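Local structure of argonaute protein (Marinitoga piezophila, 5I4A) at residues His138-Asn142 against Lys563-Asn567; Tyr290-Gln294 against Leu333-Lys337; Leu296-Phe301 against Asp371-Val377. The protein uses short guide RNAs with a 5'-hydroxyl end to bind complementary target DNA or RNA and cleave it, probably with two divalent metal ions. All coordinates share one frame; numbering follows the deposited sequence.

Contact 1 (His138-Asn142 against Lys563-Asn567); sequences HNISN and KLDEN
I140 and D565 meet at an oblique angle, the CG2 methyl of I140 lying 3.4 Å from OD2 of D565. That methyl stands anti to the isoleucine's backbone N, and the same torsion (chi1 -48°) turns the CG1 branch toward L564, where CD1 of I140 comes 4.0 Å from CD1 of L564. Methyl CG2 also sits 3.7 Å from CB of L564, so the isoleucine straddles the leucine's base and tip. Both apolar residues are buried, and L8 covers I140 further. The strands bearing them run nearly perpendicular, 82° between their directions, and the two segments are joined by a single backbone-to-side-chain hydrogen bond: S141 N gives to D565 OD2 at 3.2 Å, reaching the oxygen on its anti side and 31° out of the carboxylate plane. The other oxygen, OD1, accepts from N567 N at 2.9 Å, closing an Asx turn, and also bonds to the hydroxyl of T568. D565 therefore has its two oxygens divided between its own turn and the residue just after strand 127-140. Here linker L1 and the PIWI domain meet through one carboxylate, fixed in rotation by its turn, beside a small apolar patch, with no ion pair across the segments.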
ATOM      1  N   HIS A 138      19.797   0.735  -0.449  1.00 31.10           N
ATOM      2  CA  HIS A 138      19.538   0.487   0.960  1.00 33.54           C
ATOM      3  C   HIS A 138      20.804   0.720   1.769  1.00 40.68           C
ATOM      4  O   HIS A 138      21.901   0.340   1.348  1.00 41.85           O
ATOM      5  CB  HIS A 138      19.026  -0.938   1.175  1.00 28.93           C
ATOM      6  CG  HIS A 138      17.910  -1.314   0.254  1.00 42.92           C
ATOM      7  ND1 HIS A 138      16.590  -1.028   0.528  1.00 33.70           N
ATOM      8  CD2 HIS A 138      17.919  -1.936  -0.949  1.00 39.00           C
ATOM      9  CE1 HIS A 138      15.833  -1.467  -0.462  1.00 35.86           C
ATOM     10  NE2 HIS A 138      16.615  -2.019  -1.371  1.00 36.09           N
ATOM     11  N   ASN A 139      20.644   1.352   2.926  1.00 43.27           N
ATOM     12  CA  ASN A 139      21.743   1.628   3.848  1.00 41.73           C
ATOM     13  C   ASN A 139      21.569   0.709   5.055  1.00 45.34           C
ATOM     14  O   ASN A 139      20.815   1.019   5.982  1.00 44.14           O
ATOM     15  CB  ASN A 139      21.756   3.102   4.246  1.00 36.22           C
ATOM     16  CG  ASN A 139      23.071   3.529   4.869  1.00 50.61           C
ATOM     17  OD1 ASN A 139      23.121   4.484   5.645  1.00 55.09           O
ATOM     18  ND2 ASN A 139      24.143   2.823   4.533  1.00 47.57           N
ATOM     19  N   ILE A 140      22.256  -0.432   5.031  1.00 40.34           N
ATOM     20  CA  ILE A 140      22.154  -1.447   6.073  1.00 40.27           C
ATOM     21  C   ILE A 140      23.511  -1.588   6.748  1.00 47.12           C
ATOM     22  O   ILE A 140      24.522  -1.816   6.074  1.00 51.48           O
ATOM     23  CB  ILE A 140      21.703  -2.805   5.505  1.00 36.72           C
ATOM     24  CG1 ILE A 140      20.492  -2.646   4.584  1.00 35.61           C
ATOM     25  CG2 ILE A 140      21.390  -3.780   6.637  1.00 36.13           C
ATOM     26  CD1 ILE A 140      20.065  -3.947   3.927  1.00 41.49           C
ATOM     27  N   SER A 141      23.526  -1.469   8.078  1.00 49.52           N
ATOM     28  CA  SER A 141      24.726  -1.716   8.883  1.00 48.76           C
ATOM     29  C   SER A 141      25.919  -0.893   8.401  1.00 54.64           C
ATOM     30  O   SER A 141      27.024  -1.412   8.234  1.00 63.85           O
ATOM     31  CB  SER A 141      25.079  -3.207   8.903  1.00 42.66           C
ATOM     32  OG  SER A 141      24.351  -3.899   9.900  1.00 56.90           O
ATOM     33  N   ASN A 142      25.693   0.400   8.166  1.00 54.23           N
ATOM     34  CA  ASN A 142      26.696   1.372   7.733  1.00 56.18           C
ATOM     35  C   ASN A 142      27.234   1.105   6.333  1.00 52.54           C
ATOM     36  O   ASN A 142      28.160   1.802   5.901  1.00 52.87           O
ATOM     37  CB  ASN A 142      27.886   1.460   8.700  1.00 56.59           C
ATOM     38  CG  ASN A 142      27.817   2.669   9.605  1.00 67.52           C
ATOM     39  OD1 ASN A 142      26.881   3.466   9.527  1.00 75.07           O
ATOM     40  ND2 ASN A 142      28.809   2.811  10.476  1.00 65.82           N
ATOM     41  N   LYS A 563      15.869  -9.887   9.873  1.00 39.72           N
ATOM     42  CA  LYS A 563      16.628  -8.763  10.402  1.00 37.46           C
ATOM     43  C   LYS A 563      17.676  -8.338   9.384  1.00 36.80           C
ATOM     44  O   LYS A 563      18.513  -9.148   8.973  1.00 46.65           O
ATOM     45  CB  LYS A 563      17.290  -9.134  11.728  1.00 43.03           C
ATOM     46  CG  LYS A 563      18.354  -8.154  12.187  1.00 51.58           C
ATOM     47  CD  LYS A 563      18.430  -8.125  13.702  1.00 54.58           C
ATOM     48  CE  LYS A 563      19.844  -7.898  14.196  1.00 45.62           C
ATOM     49  NZ  LYS A 563      19.887  -7.820  15.682  1.00 54.89           N
ATOM     50  N   LEU A 564      17.625  -7.072   8.975  1.00 36.53           N
ATOM     51  CA  LEU A 564      18.661  -6.498   8.125  1.00 37.14           C
ATOM     52  C   LEU A 564      19.834  -5.984   8.950  1.00 47.13           C
ATOM     53  O   LEU A 564      20.980  -6.388   8.727  1.00 46.47           O
ATOM     54  CB  LEU A 564      18.077  -5.369   7.275  1.00 32.45           C
ATOM     55  CG  LEU A 564      16.945  -5.771   6.338  1.00 36.76           C
ATOM     56  CD1 LEU A 564      16.460  -4.553   5.570  1.00 41.33           C
ATOM     57  CD2 LEU A 564      17.400  -6.870   5.390  1.00 36.59           C
ATOM     58  N   ASP A 565      19.564  -5.088   9.894  1.00 41.69           N
ATOM     59  CA  ASP A 565      20.567  -4.633  10.847  1.00 41.13           C
ATOM     60  C   ASP A 565      19.879  -4.421  12.190  1.00 40.71           C
ATOM     61  O   ASP A 565      18.749  -4.870  12.408  1.00 39.52           O
ATOM     62  CB  ASP A 565      21.282  -3.369  10.347  1.00 47.73           C
ATOM     63  CG  ASP A 565      20.336  -2.202  10.105  1.00 54.02           C
ATOM     64  OD1 ASP A 565      19.490  -1.904  10.974  1.00 52.18           O
ATOM     65  OD2 ASP A 565      20.451  -1.569   9.035  1.00 66.10           O
ATOM     66  N   GLU A 566      20.557  -3.699  13.083  1.00 40.31           N
ATOM     67  CA  GLU A 566      20.094  -3.599  14.460  1.00 45.58           C
ATOM     68  C   GLU A 566      18.746  -2.896  14.563  1.00 47.39           C
ATOM     69  O   GLU A 566      17.961  -3.190  15.473  1.00 45.03           O
ATOM     70  CB  GLU A 566      21.144  -2.876  15.304  1.00 56.05           C
ATOM     71  CG  GLU A 566      21.032  -3.125  16.801  1.00 61.62           C
ATOM     72  CD  GLU A 566      21.268  -4.579  17.186  1.00 59.46           C
ATOM     73  OE1 GLU A 566      21.749  -5.366  16.342  1.00 58.13           O
ATOM     74  OE2 GLU A 566      20.970  -4.935  18.347  1.00 49.42           O
ATOM     75  N   ASN A 567      18.449  -1.981  13.641  1.00 47.87           N
ATOM     76  CA  ASN A 567      17.242  -1.168  13.722  1.00 40.83           C
ATOM     77  C   ASN A 567      16.306  -1.355  12.535  1.00 37.21           C
ATOM     78  O   ASN A 567      15.313  -0.628  12.430  1.00 36.43           O
ATOM     79  CB  ASN A 567      17.614   0.311  13.856  1.00 43.42           C
ATOM     80  CG  ASN A 567      18.031   0.682  15.265  1.00 58.56           C
ATOM     81  OD1 ASN A 567      19.085   0.264  15.746  1.00 68.22           O
ATOM     82  ND2 ASN A 567      17.205   1.478  15.934  1.00 59.39           N
TER

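Contact 2 (Tyr290-Gln294 against Leu333-Lys337); sequences YKNEQ and LGFSK
N292 lays its amide nitrogen over the ring of F335, with ND2 3.5 Å above the ring plane near its centre and the amide and ring planes 80° apart. With CG anti to the backbone N (chi1 -160°), the amide reaches inward, and ND2 donates to L333 O at 3.2 Å from above that carbonyl's plane. At its other end OD1 of N292 accepts from Q294 N at 2.9 Å, an Asx turn that fixes the amide's rotation. G334 follows helix 325-333, leaving it by a Schellman motif with positive phi (99°), and a side chain there would crowd CB of N292; E293 N donates to G334 O at 3.1 Å. Were N292 an alanine, L333 O would probably lose this donor, one face of the F335 ring its cover and the turn at Q294 its acceptor. S336 N completes the close part, donating to Q294 O at 2.9 Å, an oxygen that also lies at the edge of the F335 ring, in its plane. The outer side is looser: the side chains of S336 and E293 are exposed, though OE1 of E293 accepts from N292 N at 3.0 Å. Segment 290-294 leads into strand 295-302, while 333-337, on its way to strand 337-340, rests on helix 412-424 through L333 and F335 on V419, and F285 of helix 284-287 packs on L333.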
ATOM      1  N   TYR A 290     -14.384 -14.483  21.288  1.00 27.70           N
ATOM      2  CA  TYR A 290     -13.814 -14.319  22.621  1.00 31.91           C
ATOM      3  C   TYR A 290     -14.805 -13.641  23.562  1.00 31.08           C
ATOM      4  O   TYR A 290     -14.955 -14.042  24.721  1.00 24.67           O
ATOM      5  CB  TYR A 290     -12.518 -13.513  22.530  1.00 33.09           C
ATOM      6  CG  TYR A 290     -11.825 -13.264  23.852  1.00 40.20           C
ATOM      7  CD1 TYR A 290     -11.199 -14.299  24.536  1.00 41.77           C
ATOM      8  CD2 TYR A 290     -11.778 -11.989  24.404  1.00 37.07           C
ATOM      9  CE1 TYR A 290     -10.557 -14.074  25.740  1.00 38.41           C
ATOM     10  CE2 TYR A 290     -11.138 -11.754  25.607  1.00 34.52           C
ATOM     11  CZ  TYR A 290     -10.531 -12.801  26.271  1.00 37.78           C
ATOM     12  OH  TYR A 290      -9.893 -12.575  27.469  1.00 40.44           O
ATOM     13  N   LYS A 291     -15.507 -12.627  23.068  1.00 26.79           N
ATOM     14  CA  LYS A 291     -16.527 -11.928  23.836  1.00 37.59           C
ATOM     15  C   LYS A 291     -17.696 -11.611  22.920  1.00 33.86           C
ATOM     16  O   LYS A 291     -17.512 -10.996  21.866  1.00 36.21           O
ATOM     17  CB  LYS A 291     -15.972 -10.639  24.451  1.00 41.40           C
ATOM     18  CG  LYS A 291     -16.976  -9.856  25.276  1.00 48.62           C
ATOM     19  CD  LYS A 291     -16.638  -8.376  25.251  1.00 64.65           C
ATOM     20  CE  LYS A 291     -16.914  -7.709  26.585  1.00 72.36           C
ATOM     21  NZ  LYS A 291     -15.646  -7.310  27.259  1.00 76.08           N
ATOM     22  N   ASN A 292     -18.889 -12.044  23.316  1.00 31.84           N
ATOM     23  CA  ASN A 292     -20.100 -11.708  22.581  1.00 31.04           C
ATOM     24  C   ASN A 292     -21.267 -11.597  23.554  1.00 26.53           C
ATOM     25  O   ASN A 292     -21.362 -10.613  24.297  1.00 33.87           O
ATOM     26  CB  ASN A 292     -20.383 -12.748  21.492  1.00 25.11           C
ATOM     27  CG  ASN A 292     -21.320 -12.226  20.412  1.00 30.00           C
ATOM     28  OD1 ASN A 292     -22.227 -11.439  20.686  1.00 31.54           O
ATOM     29  ND2 ASN A 292     -21.103 -12.664  19.176  1.00 23.44           N
ATOM     30  N   GLU A 293     -22.141 -12.607  23.571  1.00 21.41           N
ATOM     31  CA  GLU A 293     -23.362 -12.595  24.381  1.00 34.30           C
ATOM     32  C   GLU A 293     -24.238 -11.390  24.051  1.00 34.91           C
ATOM     33  O   GLU A 293     -25.012 -10.921  24.890  1.00 44.48           O
ATOM     34  CB  GLU A 293     -23.058 -12.630  25.885  1.00 37.56           C
ATOM     35  CG  GLU A 293     -22.065 -13.700  26.325  1.00 50.13           C
ATOM     36  CD  GLU A 293     -20.635 -13.192  26.359  1.00 59.94           C
ATOM     37  OE1 GLU A 293     -19.804 -13.703  25.581  1.00 39.40           O
ATOM     38  OE2 GLU A 293     -20.346 -12.274  27.161  1.00 62.43           O
ATOM     39  N   GLN A 294     -24.117 -10.878  22.826  1.00 36.71           N
ATOM     40  CA  GLN A 294     -24.845  -9.708  22.365  1.00 31.20           C
ATOM     41  C   GLN A 294     -25.882 -10.105  21.321  1.00 32.89           C
ATOM     42  O   GLN A 294     -25.708 -11.101  20.612  1.00 36.34           O
ATOM     43  CB  GLN A 294     -23.893  -8.670  21.755  1.00 37.04           C
ATOM     44  CG  GLN A 294     -22.723  -8.288  22.651  1.00 40.04           C
ATOM     45  CD  GLN A 294     -23.156  -7.516  23.884  1.00 44.05           C
ATOM     46  OE1 GLN A 294     -22.773  -7.842  25.010  1.00 43.89           O
ATOM     47  NE2 GLN A 294     -23.956  -6.479  23.674  1.00 34.87           N
ATOM     48  N   LEU A 333     -20.758 -17.995  16.411  1.00 21.92           N
ATOM     49  CA  LEU A 333     -19.948 -16.853  16.808  1.00 25.52           C
ATOM     50  C   LEU A 333     -20.314 -16.314  18.184  1.00 18.69           C
ATOM     51  O   LEU A 333     -19.601 -15.449  18.699  1.00 20.57           O
ATOM     52  CB  LEU A 333     -20.059 -15.744  15.759  1.00 24.80           C
ATOM     53  CG  LEU A 333     -19.431 -16.096  14.409  1.00 27.71           C
ATOM     54  CD1 LEU A 333     -19.555 -14.935  13.443  1.00 21.09           C
ATOM     55  CD2 LEU A 333     -17.971 -16.516  14.575  1.00 22.03           C
ATOM     56  N   GLY A 334     -21.392 -16.797  18.791  1.00 24.53           N
ATOM     57  CA  GLY A 334     -21.721 -16.435  20.152  1.00 20.75           C
ATOM     58  C   GLY A 334     -22.760 -15.350  20.332  1.00 32.30           C
ATOM     59  O   GLY A 334     -22.846 -14.782  21.429  1.00 21.02           O
ATOM     60  N   PHE A 335     -23.547 -15.039  19.304  1.00 27.66           N
ATOM     61  CA  PHE A 335     -24.618 -14.065  19.463  1.00 29.51           C
ATOM     62  C   PHE A 335     -25.728 -14.650  20.328  1.00 27.74           C
ATOM     63  O   PHE A 335     -26.133 -15.801  20.147  1.00 23.77           O
ATOM     64  CB  PHE A 335     -25.177 -13.647  18.102  1.00 16.21           C
ATOM     65  CG  PHE A 335     -24.242 -12.796  17.294  1.00 16.83           C
ATOM     66  CD1 PHE A 335     -24.054 -11.461  17.609  1.00 31.53           C
ATOM     67  CD2 PHE A 335     -23.560 -13.326  16.211  1.00 20.22           C
ATOM     68  CE1 PHE A 335     -23.196 -10.673  16.867  1.00 30.84           C
ATOM     69  CE2 PHE A 335     -22.701 -12.544  15.468  1.00 26.71           C
ATOM     70  CZ  PHE A 335     -22.520 -11.214  15.796  1.00 31.96           C
ATOM     71  N   SER A 336     -26.210 -13.851  21.283  1.00 25.10           N
ATOM     72  CA  SER A 336     -27.300 -14.305  22.141  1.00 37.55           C
ATOM     73  C   SER A 336     -28.539 -14.635  21.321  1.00 38.78           C
ATOM     74  O   SER A 336     -29.202 -15.650  21.564  1.00 31.37           O
ATOM     75  CB  SER A 336     -27.616 -13.246  23.198  1.00 32.33           C
ATOM     76  OG  SER A 336     -28.082 -12.047  22.603  1.00 41.44           O
ATOM     77  N   LYS A 337     -28.854 -13.805  20.329  1.00 34.48           N
ATOM     78  CA  LYS A 337     -30.000 -14.071  19.472  1.00 33.93           C
ATOM     79  C   LYS A 337     -29.899 -13.234  18.205  1.00 34.62           C
ATOM     80  O   LYS A 337     -29.134 -12.267  18.126  1.00 36.70           O
ATOM     81  CB  LYS A 337     -31.315 -13.783  20.200  1.00 32.30           C
ATOM     82  CG  LYS A 337     -31.454 -12.330  20.576  1.00 29.68           C
ATOM     83  CD  LYS A 337     -32.725 -12.059  21.357  1.00 36.45           C
ATOM     84  CE  LYS A 337     -33.089 -10.614  21.273  1.00 35.36           C
ATOM     85  NZ  LYS A 337     -34.193 -10.282  22.223  1.00 43.66           N
TER

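Contact 3 (Leu296-Phe301 against Asp371-Val377); sequences LKAIFF and DNVMAIV
K297 O accepts the N-H of M374 N at 2.9 Å in a nearly straight bond (172° at the hydrogen), the first of four backbone bonds that alternate between the two strands. I299 uses both of its polar backbone atoms on the same neighbour: its N gives to M374 O, nearly in line with the carbonyl, and its O takes the N-H of I376. F301 N then meets I376 O at 2.8 Å. This regular parallel pairing, with strand directions 27° apart, forms part of the parallel sheet of the Mid domain; on its other edge strand 295-302 pairs with 337-340 and 350-352, while 374-379 continues to 398-403. Ahead of strand 374-377, waters bridge the two segments: one molecule accepts from K297 N and donates to N372 O, both at 2.9 Å, and a second accepts from N372 N and, weakly, from K297 NZ. The lysine chain, bent at its third torsion (chi3 -66°), passes over N372 O and places NZ of K297 3.1 Å from D371 OD2 in a salt bridge. ND2 of the N372 side chain donates to OE1 of E428. Side chains alternate between the faces. A298, F300, M374 and I376 share one, where CD1 of I376 lies 3.7 Å from CE2 of F300, the two side chains running side by side; on the other, CE1 of F301 approaches CB of A375 at 3.8 Å.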
ATOM      1  N   LEU A 296     -27.810  -9.865  17.757  1.00 24.02           N
ATOM      2  CA  LEU A 296     -27.606  -9.435  16.379  1.00 20.55           C
ATOM      3  C   LEU A 296     -28.952  -8.971  15.835  1.00 21.65           C
ATOM      4  O   LEU A 296     -29.852  -9.786  15.608  1.00 26.12           O
ATOM      5  CB  LEU A 296     -27.026 -10.566  15.534  1.00 30.65           C
ATOM      6  CG  LEU A 296     -26.781 -10.249  14.055  1.00 30.52           C
ATOM      7  CD1 LEU A 296     -25.831  -9.072  13.905  1.00 26.60           C
ATOM      8  CD2 LEU A 296     -26.246 -11.472  13.324  1.00 27.96           C
ATOM      9  N   LYS A 297     -29.090  -7.663  15.644  1.00 21.07           N
ATOM     10  CA  LYS A 297     -30.323  -7.053  15.168  1.00 21.38           C
ATOM     11  C   LYS A 297     -30.101  -6.483  13.773  1.00 19.28           C
ATOM     12  O   LYS A 297     -29.027  -5.950  13.477  1.00 23.24           O
ATOM     13  CB  LYS A 297     -30.793  -5.956  16.129  1.00 21.17           C
ATOM     14  CG  LYS A 297     -31.135  -6.477  17.523  1.00 30.90           C
ATOM     15  CD  LYS A 297     -31.533  -5.356  18.472  1.00 35.12           C
ATOM     16  CE  LYS A 297     -30.369  -4.419  18.743  1.00 46.88           C
ATOM     17  NZ  LYS A 297     -30.697  -3.410  19.789  1.00 53.28           N
ATOM     18  N   ALA A 298     -31.115  -6.596  12.914  1.00 19.91           N
ATOM     19  CA  ALA A 298     -30.926  -6.212  11.523  1.00 20.60           C
ATOM     20  C   ALA A 298     -32.257  -5.872  10.868  1.00 22.03           C
ATOM     21  O   ALA A 298     -33.315  -6.346  11.289  1.00 24.90           O
ATOM     22  CB  ALA A 298     -30.227  -7.330  10.739  1.00 23.31           C
ATOM     23  N   ILE A 299     -32.180  -5.035   9.832  1.00 19.89           N
ATOM     24  CA  ILE A 299     -33.286  -4.772   8.920  1.00 17.35           C
ATOM     25  C   ILE A 299     -32.734  -4.810   7.498  1.00 24.44           C
ATOM     26  O   ILE A 299     -31.522  -4.786   7.280  1.00 23.96           O
ATOM     27  CB  ILE A 299     -33.990  -3.424   9.194  1.00 21.75           C
ATOM     28  CG1 ILE A 299     -32.988  -2.268   9.150  1.00 24.90           C
ATOM     29  CG2 ILE A 299     -34.734  -3.462  10.526  1.00 16.39           C
ATOM     30  CD1 ILE A 299     -33.629  -0.907   9.325  1.00 24.27           C
ATOM     31  N   PHE A 300     -33.642  -4.863   6.525  1.00 17.18           N
ATOM     32  CA  PHE A 300     -33.292  -5.065   5.125  1.00 15.95           C
ATOM     33  C   PHE A 300     -33.663  -3.846   4.288  1.00 19.04           C
ATOM     34  O   PHE A 300     -34.721  -3.238   4.489  1.00 17.50           O
ATOM     35  CB  PHE A 300     -33.998  -6.303   4.545  1.00 15.64           C
ATOM     36  CG  PHE A 300     -33.643  -7.593   5.231  1.00 18.87           C
ATOM     37  CD1 PHE A 300     -34.359  -8.028   6.333  1.00 18.33           C
ATOM     38  CD2 PHE A 300     -32.604  -8.380   4.757  1.00 17.95           C
ATOM     39  CE1 PHE A 300     -34.036  -9.220   6.959  1.00 22.37           C
ATOM     40  CE2 PHE A 300     -32.278  -9.570   5.380  1.00 16.31           C
ATOM     41  CZ  PHE A 300     -32.995  -9.989   6.481  1.00 21.27           C
ATOM     42  N   PHE A 301     -32.795  -3.505   3.335  1.00 15.03           N
ATOM     43  CA  PHE A 301     -33.060  -2.450   2.363  1.00 16.34           C
ATOM     44  C   PHE A 301     -32.884  -3.016   0.961  1.00 19.91           C
ATOM     45  O   PHE A 301     -31.820  -3.550   0.632  1.00 17.52           O
ATOM     46  CB  PHE A 301     -32.133  -1.247   2.569  1.00 22.43           C
ATOM     47  CG  PHE A 301     -32.465  -0.423   3.782  1.00 17.23           C
ATOM     48  CD1 PHE A 301     -31.917  -0.730   5.015  1.00 21.44           C
ATOM     49  CD2 PHE A 301     -33.325   0.659   3.685  1.00 17.75           C
ATOM     50  CE1 PHE A 301     -32.223   0.029   6.135  1.00 25.57           C
ATOM     51  CE2 PHE A 301     -33.634   1.417   4.797  1.00 15.67           C
ATOM     52  CZ  PHE A 301     -33.086   1.101   6.022  1.00 19.75           C
ATOM     53  N   ASP A 371     -29.350   1.625  19.466  1.00 44.09           N
ATOM     54  CA  ASP A 371     -28.400   0.528  19.636  1.00 47.57           C
ATOM     55  C   ASP A 371     -27.783   0.102  18.308  1.00 40.04           C
ATOM     56  O   ASP A 371     -27.851   0.834  17.315  1.00 42.91           O
ATOM     57  CB  ASP A 371     -29.072  -0.670  20.310  1.00 55.35           C
ATOM     58  CG  ASP A 371     -29.988  -0.259  21.441  1.00 75.87           C
ATOM     59  OD1 ASP A 371     -29.924   0.917  21.856  1.00 84.85           O
ATOM     60  OD2 ASP A 371     -30.774  -1.106  21.914  1.00 85.36           O
ATOM     61  N   ASN A 372     -27.177  -1.086  18.287  1.00 33.30           N
ATOM     62  CA  ASN A 372     -26.493  -1.603  17.105  1.00 28.53           C
ATOM     63  C   ASN A 372     -27.498  -2.369  16.255  1.00 33.50           C
ATOM     64  O   ASN A 372     -27.982  -3.431  16.660  1.00 47.67           O
ATOM     65  CB  ASN A 372     -25.330  -2.504  17.506  1.00 22.34           C
ATOM     66  CG  ASN A 372     -24.436  -1.868  18.551  1.00 27.83           C
ATOM     67  OD1 ASN A 372     -23.977  -0.741  18.386  1.00 32.98           O
ATOM     68  ND2 ASN A 372     -24.198  -2.589  19.645  1.00 32.80           N
ATOM     69  N   VAL A 373     -27.812  -1.837  15.077  1.00 20.37           N
ATOM     70  CA  VAL A 373     -28.720  -2.492  14.142  1.00 19.49           C
ATOM     71  C   VAL A 373     -28.069  -2.471  12.769  1.00 24.38           C
ATOM     72  O   VAL A 373     -27.715  -1.399  12.259  1.00 17.03           O
ATOM     73  CB  VAL A 373     -30.104  -1.819  14.102  1.00 15.07           C
ATOM     74  CG1 VAL A 373     -30.963  -2.441  13.002  1.00 15.89           C
ATOM     75  CG2 VAL A 373     -30.795  -1.956  15.449  1.00 22.32           C
ATOM     76  N   MET A 374     -27.909  -3.649  12.180  1.00 30.37           N
ATOM     77  CA  MET A 374     -27.308  -3.776  10.862  1.00 17.11           C
ATOM     78  C   MET A 374     -28.329  -3.452   9.781  1.00 16.92           C
ATOM     79  O   MET A 374     -29.480  -3.891   9.839  1.00 23.40           O
ATOM     80  CB  MET A 374     -26.777  -5.192  10.657  1.00 16.34           C
ATOM     81  CG  MET A 374     -25.832  -5.654  11.746  1.00 36.48           C
ATOM     82  SD  MET A 374     -24.319  -4.684  11.746  1.00 65.87           S
ATOM     83  CE  MET A 374     -23.650  -5.130  13.337  1.00 43.81           C
ATOM     84  N   ALA A 375     -27.901  -2.687   8.787  1.00 13.93           N
ATOM     85  CA  ALA A 375     -28.713  -2.426   7.607  1.00 16.48           C
ATOM     86  C   ALA A 375     -28.181  -3.317   6.490  1.00 19.04           C
ATOM     87  O   ALA A 375     -27.158  -3.017   5.870  1.00 18.05           O
ATOM     88  CB  ALA A 375     -28.677  -0.953   7.227  1.00 16.35           C
ATOM     89  N   ILE A 376     -28.873  -4.429   6.249  1.00 14.11           N
ATOM     90  CA  ILE A 376     -28.546  -5.331   5.144  1.00 14.23           C
ATOM     91  C   ILE A 376     -29.077  -4.687   3.867  1.00 20.25           C
ATOM     92  O   ILE A 376     -30.277  -4.737   3.577  1.00 25.30           O
ATOM     93  CB  ILE A 376     -29.122  -6.731   5.363  1.00 19.73           C
ATOM     94  CG1 ILE A 376     -28.487  -7.368   6.607  1.00 24.73           C
ATOM     95  CG2 ILE A 376     -28.885  -7.604   4.137  1.00 19.94           C
ATOM     96  CD1 ILE A 376     -29.235  -8.574   7.135  1.00 21.96           C
ATOM     97  N   VAL A 377     -28.183  -4.074   3.105  1.00 21.07           N
ATOM     98  CA  VAL A 377     -28.542  -3.286   1.933  1.00 11.81           C
ATOM     99  C   VAL A 377     -28.122  -4.078   0.704  1.00 20.52           C
ATOM    100  O   VAL A 377     -26.926  -4.316   0.488  1.00 16.92           O
ATOM    101  CB  VAL A 377     -27.874  -1.906   1.957  1.00 18.93           C
ATOM    102  CG1 VAL A 377     -28.273  -1.096   0.733  1.00 30.81           C
ATOM    103  CG2 VAL A 377     -28.239  -1.179   3.242  1.00 20.71           C
TER
HETATM  104  O   HOH W   1     -26.816  -5.997  16.217  1.00 20.32           O
HETATM  105  O   HOH W   2     -27.638  -3.539  20.042  1.00 44.08           O

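From 138-142, within linker L1, the chain runs on to 563-567 in the PIWI domain, so contact 1 closes a very long loop that spans the rest of linker L1, the PAZ domain, linker L2, the Mid domain and much of the PIWI domain. Contacts 2 and 3 are nested inside it, with contact 3 on the opposite side of the chain's centre, about 51 Å from contact 1 between centres. They cross each other: 290-294 and 296-301 come first, followed by 333-337 and then 371-377. They touch, with a probable hydrogen bond from L296 N to K337 O. Contacts 1 and 2 both join the lobes, through L1 with PIWI and L2 with Mid, while contact 3 lies within Mid.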